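Local coordinates for galactose mutarotase related enzyme (Lactobacillus acidophilus, PDB 3DCD), which is of unproven function but belongs to the aldose 1-epimerase family and probably binds carbohydrate, perhaps acting as a sugar isomerase, at residues 22-27 with 289-294; 157-162 with 223-228. All blocks are in the same frame, centred on the assembly; numbering follows the deposited sequence.

How the interactions relate
Both contacts lie on the same side of the chain's centre, with their own centres about 13 Å apart. They share the large antiparallel sheet, in which strands 282-292 and 226-232 are neighbours. Probable backbone hydrogen bonds join them there: His292 N to His226 O at 2.8 Å, and Thr290 N to Asn228 O at 2.9 Å. Interaction 1 packs the small N-terminal sheet against this large sheet. Interaction 2 joins the chain near the starts of strands 159-164 and 226-232, which strand 214-220 separates. Along the chain, 157-162 and 223-228 both fall between 22-27 and 289-294, so interaction 2 is nested inside interaction 1. The late strand 282-292 thus ties the N-terminal sheet to the middle of the chain.

Interaction 1 (22-27 with 289-294); sequences QSVKSA and MTYHST
Val24 and Tyr291 meet where the small N-terminal sheet packs against the large sheet of this aldose 1-epimerase family protein. Val24 belongs to strand 20-26 and Tyr291 to strand 282-292. Methyl CG1 of Val24 sits over the centre of one face of the Tyr291 ring. It lies 3.7 Å from the ring centroid, only 8° off the normal, which makes a CH-pi contact. CG1 is anti to the backbone N (chi1 172°), and this places it over the ring. The other methyl, CG2, lies nearer the phenol end, 3.9 Å from Tyr291 OH. The two side chains cross at about a right angle.

Farther along both segments, Ser26 and Ser293 pack together. Ser26 CB is 3.4 Å from Ser293 OG. The two hydroxyls are not bonded to each other. Each is instead hydrogen-bonded to a different carboxylate oxygen of Glu297, which bridges the segments, and Ser293 OG also pairs with Thr29 OG1. Ser26 OG also accepts from the backbone N of His28 and Thr29.

The contact is buried. Strand 20-26 is an outermost strand of the small sheet, next to strand 10-15, whose Ile10 also touches Tyr291. Strand 282-292 lies inside the large sheet, between strands 121-130 and 226-232.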
loop_
_atom_site.group_PDB
_atom_site.type_symbol
_atom_site.label_atom_id
_atom_site.label_comp_id
_atom_site.label_asym_id
_atom_site.label_seq_id
_atom_site.Cartn_x
_atom_site.Cartn_y
_atom_site.Cartn_z
ATOM N N GLN A 22 11.141 -6.551 -0.713
ATOM C CA GLN A 22 11.189 -8.019 -0.617
ATOM C C GLN A 22 11.328 -8.487 0.820
ATOM O O GLN A 22 10.862 -9.573 1.174
ATOM C CB GLN A 22 12.388 -8.581 -1.412
ATOM C CG GLN A 22 12.437 -8.173 -2.863
ATOM C CD GLN A 22 11.198 -8.613 -3.587
ATOM O OE1 GLN A 22 11.026 -9.793 -3.854
ATOM N NE2 GLN A 22 10.315 -7.680 -3.879
ATOM N N SER A 23 12.007 -7.678 1.632
ATOM C CA SER A 23 12.418 -8.099 2.970
ATOM C C SER A 23 12.726 -6.900 3.848
ATOM O O SER A 23 13.344 -5.952 3.388
ATOM C CB SER A 23 13.671 -8.987 2.853
ATOM O OG SER A 23 14.252 -9.265 4.119
ATOM N N VAL A 24 12.309 -6.955 5.111
ATOM C CA VAL A 24 12.744 -5.981 6.131
ATOM C C VAL A 24 13.116 -6.805 7.348
ATOM O O VAL A 24 12.284 -7.533 7.862
ATOM C CB VAL A 24 11.626 -4.998 6.534
ATOM C CG1 VAL A 24 12.048 -4.133 7.745
ATOM C CG2 VAL A 24 11.191 -4.108 5.345
ATOM N N LYS A 25 14.358 -6.699 7.800
ATOM C CA LYS A 25 14.799 -7.457 8.946
ATOM C C LYS A 25 15.392 -6.566 10.026
ATOM O O LYS A 25 16.111 -5.602 9.730
ATOM C CB LYS A 25 15.842 -8.484 8.520
ATOM C CG LYS A 25 15.276 -9.726 7.859
ATOM C CD LYS A 25 16.426 -10.676 7.570
ATOM C CE LYS A 25 16.300 -11.234 6.165
ATOM N NZ LYS A 25 17.256 -12.377 5.963
ATOM N N SER A 26 15.097 -6.884 11.282
ATOM C CA SER A 26 15.823 -6.256 12.380
ATOM C C SER A 26 17.301 -6.612 12.327
ATOM O O SER A 26 17.660 -7.782 12.248
ATOM C CB SER A 26 15.235 -6.657 13.728
ATOM O OG SER A 26 16.126 -6.302 14.770
ATOM N N ALA A 27 18.152 -5.590 12.380
ATOM C CA ALA A 27 19.590 -5.788 12.447
ATOM C C ALA A 27 19.986 -6.465 13.766
ATOM O O ALA A 27 21.043 -7.091 13.872
ATOM C CB ALA A 27 20.290 -4.447 12.311
HETATM N N MSE A 289 6.958 3.587 7.911
HETATM C CA MSE A 289 6.734 2.358 8.660
HETATM C C MSE A 289 7.838 2.237 9.687
HETATM O O MSE A 289 9.003 2.433 9.350
HETATM C CB MSE A 289 6.784 1.146 7.724
HETATM C CG MSE A 289 5.625 1.025 6.724
HETATM SE SE MSE A 289 6.074 -0.098 5.188
HETATM C CE MSE A 289 7.284 1.186 4.286
ATOM N N THR A 290 7.480 1.918 10.932
ATOM C CA THR A 290 8.484 1.548 11.937
ATOM C C THR A 290 8.266 0.089 12.366
ATOM O O THR A 290 7.131 -0.396 12.394
ATOM C CB THR A 290 8.465 2.466 13.173
ATOM O OG1 THR A 290 7.239 2.273 13.898
ATOM C CG2 THR A 290 8.565 3.929 12.743
ATOM N N TYR A 291 9.355 -0.596 12.680
ATOM C CA TYR A 291 9.303 -2.011 13.015
ATOM C C TYR A 291 9.936 -2.304 14.366
ATOM O O TYR A 291 11.021 -1.803 14.667
ATOM C CB TYR A 291 10.048 -2.818 11.957
ATOM C CG TYR A 291 9.700 -2.434 10.534
ATOM C CD1 TYR A 291 8.670 -3.075 9.852
ATOM C CD2 TYR A 291 10.395 -1.424 9.882
ATOM C CE1 TYR A 291 8.333 -2.716 8.527
ATOM C CE2 TYR A 291 10.073 -1.058 8.567
ATOM C CZ TYR A 291 9.046 -1.711 7.902
ATOM O OH TYR A 291 8.751 -1.353 6.609
ATOM N N HIS A 292 9.263 -3.136 15.152
ATOM C CA HIS A 292 9.819 -3.636 16.408
ATOM C C HIS A 292 9.581 -5.137 16.512
ATOM O O HIS A 292 8.455 -5.617 16.282
ATOM C CB HIS A 292 9.246 -2.917 17.627
ATOM C CG HIS A 292 10.075 -3.106 18.863
ATOM N ND1 HIS A 292 10.156 -4.313 19.530
ATOM C CD2 HIS A 292 10.889 -2.251 19.523
ATOM C CE1 HIS A 292 10.980 -4.186 20.559
ATOM N NE2 HIS A 292 11.426 -2.939 20.582
ATOM N N SER A 293 10.661 -5.860 16.833
ATOM C CA SER A 293 10.648 -7.304 16.981
ATOM C C SER A 293 9.828 -7.787 18.175
ATOM O O SER A 293 9.475 -7.021 19.057
ATOM C CB SER A 293 12.085 -7.812 17.122
ATOM O OG SER A 293 12.843 -7.492 15.955
ATOM N N THR A 294 9.586 -9.089 18.235
ATOM C CA THR A 294 8.924 -9.672 19.394
ATOM C C THR A 294 9.755 -9.462 20.667
ATOM O O THR A 294 9.223 -9.503 21.772
ATOM C CB THR A 294 8.707 -11.170 19.196
ATOM O OG1 THR A 294 9.984 -11.813 19.079
ATOM C CG2 THR A 294 7.881 -11.421 17.932
#

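Interaction 2 (157-162 with 223-228); sequences EDFYFD and NKFHVN
The backbones around Phe159 and Phe225 run in the same general direction but are not neighbours in the sheet. Strand 214-220 lies between strands 159-164 and 226-232 and is antiparallel to both. The nearest CA atoms are those of Phe159 and Phe225, 9.3 Å apart. The contact is therefore made by side chains and not by backbone pairing.

Two phenyl rings carry it. Phe159 CE2 comes within 3.5 Å of Phe225 CD2. Phe159 CD2 follows at 3.9 Å from the same Phe225 CD2, and Phe159 CE2 is 3.8 Å from Phe225 CE2. The ring planes stand at 83° and the centroids are 5.6 Å apart. Phe225 CD2 lies at the edge of the Phe159 ring, close to its plane. With chi1 at 173°, the Phe225 ring swings out opposite its backbone N, toward Phe159.

An Asx turn shapes the chain just before Phe225. Asn223 OD1 accepts from Phe225 N at 3.0 Å, with an N-H...O angle of 158°. This bond constrains the backbone that presents the ring. Phe159 also touches Thr220 of the middle strand and Pro149 of a loop.

Contact between the two segments is wholly apolar. Both rings are buried. Dispersion and the exclusion of water should provide most of the attraction, perhaps with a small electrostatic term from the near-perpendicular rings.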
loop_
_atom_site.group_PDB
_atom_site.type_symbol
_atom_site.label_atom_id
_atom_site.label_comp_id
_atom_site.label_asym_id
_atom_site.label_seq_id
_atom_site.Cartn_x
_atom_site.Cartn_y
_atom_site.Cartn_z
ATOM N N GLU A 157 -5.124 -14.462 16.130
ATOM C CA GLU A 157 -6.128 -13.761 16.951
ATOM C C GLU A 157 -5.547 -13.085 18.196
ATOM O O GLU A 157 -6.285 -12.442 18.977
ATOM C CB GLU A 157 -7.279 -14.701 17.328
ATOM C CG GLU A 157 -8.036 -15.191 16.101
ATOM C CD GLU A 157 -9.434 -15.620 16.438
ATOM O OE1 GLU A 157 -10.237 -14.758 16.839
ATOM O OE2 GLU A 157 -9.719 -16.827 16.276
ATOM N N ASP A 158 -4.235 -13.243 18.391
ATOM C CA ASP A 158 -3.533 -12.481 19.440
ATOM C C ASP A 158 -3.070 -11.128 18.915
ATOM O O ASP A 158 -2.545 -10.330 19.695
ATOM C CB ASP A 158 -2.307 -13.226 19.973
ATOM C CG ASP A 158 -2.645 -14.561 20.590
ATOM O OD1 ASP A 158 -3.710 -14.686 21.253
ATOM O OD2 ASP A 158 -1.803 -15.471 20.450
ATOM N N PHE A 159 -3.247 -10.886 17.608
ATOM C CA PHE A 159 -2.831 -9.630 16.998
ATOM C C PHE A 159 -4.009 -8.724 16.751
ATOM O O PHE A 159 -5.157 -9.170 16.666
ATOM C CB PHE A 159 -2.061 -9.879 15.687
ATOM C CG PHE A 159 -0.766 -10.601 15.903
ATOM C CD1 PHE A 159 -0.745 -11.997 16.016
ATOM C CD2 PHE A 159 0.428 -9.896 16.029
ATOM C CE1 PHE A 159 0.445 -12.685 16.253
ATOM C CE2 PHE A 159 1.631 -10.585 16.271
ATOM C CZ PHE A 159 1.634 -11.970 16.373
ATOM N N TYR A 160 -3.727 -7.439 16.631
ATOM C CA TYR A 160 -4.787 -6.478 16.397
ATOM C C TYR A 160 -4.190 -5.258 15.736
ATOM O O TYR A 160 -2.967 -5.076 15.748
ATOM C CB TYR A 160 -5.472 -6.102 17.724
ATOM C CG TYR A 160 -4.560 -5.493 18.775
ATOM C CD1 TYR A 160 -3.948 -6.287 19.746
ATOM C CD2 TYR A 160 -4.343 -4.109 18.818
ATOM C CE1 TYR A 160 -3.110 -5.711 20.740
ATOM C CE2 TYR A 160 -3.514 -3.526 19.804
ATOM C CZ TYR A 160 -2.901 -4.327 20.747
ATOM O OH TYR A 160 -2.097 -3.732 21.706
ATOM N N PHE A 161 -5.059 -4.435 15.162
ATOM C CA PHE A 161 -4.658 -3.093 14.733
ATOM C C PHE A 161 -5.417 -2.029 15.505
ATOM O O PHE A 161 -6.544 -2.243 15.977
ATOM C CB PHE A 161 -4.713 -2.892 13.205
ATOM C CG PHE A 161 -6.106 -2.903 12.611
ATOM C CD1 PHE A 161 -6.783 -1.714 12.379
ATOM C CD2 PHE A 161 -6.725 -4.108 12.265
ATOM C CE1 PHE A 161 -8.051 -1.708 11.819
ATOM C CE2 PHE A 161 -8.003 -4.122 11.712
ATOM C CZ PHE A 161 -8.668 -2.913 11.488
ATOM N N ASP A 162 -4.742 -0.906 15.678
ATOM C CA ASP A 162 -5.231 0.190 16.458
ATOM C C ASP A 162 -4.921 1.466 15.694
ATOM O O ASP A 162 -3.792 1.696 15.283
ATOM C CB ASP A 162 -4.530 0.209 17.815
ATOM C CG ASP A 162 -5.318 0.946 18.857
ATOM O OD1 ASP A 162 -6.520 1.229 18.630
ATOM O OD2 ASP A 162 -4.744 1.247 19.920
ATOM N N ASN A 223 3.786 -10.072 23.130
ATOM C CA ASN A 223 5.217 -9.714 23.071
ATOM C C ASN A 223 5.375 -8.308 22.502
ATOM O O ASN A 223 4.381 -7.579 22.378
ATOM C CB ASN A 223 6.029 -10.740 22.275
ATOM C CG ASN A 223 5.543 -10.893 20.846
ATOM O OD1 ASN A 223 5.378 -9.912 20.121
ATOM N ND2 ASN A 223 5.333 -12.130 20.425
ATOM N N LYS A 224 6.604 -7.932 22.153
ATOM C CA LYS A 224 6.925 -6.530 21.843
ATOM C C LYS A 224 6.767 -6.184 20.366
ATOM O O LYS A 224 7.095 -5.072 19.934
ATOM C CB LYS A 224 8.337 -6.194 22.355
ATOM C CG LYS A 224 8.445 -6.311 23.875
ATOM C CD LYS A 224 9.843 -6.676 24.365
ATOM C CE LYS A 224 9.867 -6.659 25.871
ATOM N NZ LYS A 224 11.223 -6.975 26.381
ATOM N N PHE A 225 6.240 -7.134 19.598
ATOM C CA PHE A 225 6.007 -6.945 18.172
ATOM C C PHE A 225 5.100 -5.737 17.905
ATOM O O PHE A 225 4.012 -5.611 18.475
ATOM C CB PHE A 225 5.409 -8.209 17.543
ATOM C CG PHE A 225 4.981 -8.028 16.105
ATOM C CD1 PHE A 225 5.906 -8.101 15.088
ATOM C CD2 PHE A 225 3.642 -7.768 15.786
ATOM C CE1 PHE A 225 5.521 -7.927 13.750
ATOM C CE2 PHE A 225 3.250 -7.607 14.466
ATOM C CZ PHE A 225 4.197 -7.683 13.448
ATOM N N HIS A 226 5.548 -4.868 17.014
ATOM C CA HIS A 226 4.848 -3.618 16.757
ATOM C C HIS A 226 5.303 -3.100 15.404
ATOM O O HIS A 226 6.482 -2.803 15.210
ATOM C CB HIS A 226 5.164 -2.620 17.885
ATOM C CG HIS A 226 4.456 -1.307 17.775
ATOM N ND1 HIS A 226 3.389 -1.091 16.925
ATOM C CD2 HIS A 226 4.637 -0.147 18.446
ATOM C CE1 HIS A 226 2.970 0.153 17.050
ATOM N NE2 HIS A 226 3.709 0.749 17.965
ATOM N N VAL A 227 4.362 -3.028 14.462
ATOM C CA VAL A 227 4.582 -2.372 13.194
ATOM C C VAL A 227 3.655 -1.157 13.166
ATOM O O VAL A 227 2.440 -1.277 13.363
ATOM C CB VAL A 227 4.305 -3.306 12.001
ATOM C CG1 VAL A 227 4.268 -2.516 10.713
ATOM C CG2 VAL A 227 5.380 -4.411 11.932
ATOM N N ASN A 228 4.241 0.012 12.949
ATOM C CA ASN A 228 3.465 1.247 12.892
ATOM C C ASN A 228 3.497 1.871 11.509
ATOM O O ASN A 228 4.576 2.001 10.920
ATOM C CB ASN A 228 3.987 2.211 13.935
ATOM C CG ASN A 228 2.931 3.146 14.407
ATOM O OD1 ASN A 228 2.510 4.058 13.680
ATOM N ND2 ASN A 228 2.463 2.920 15.625
#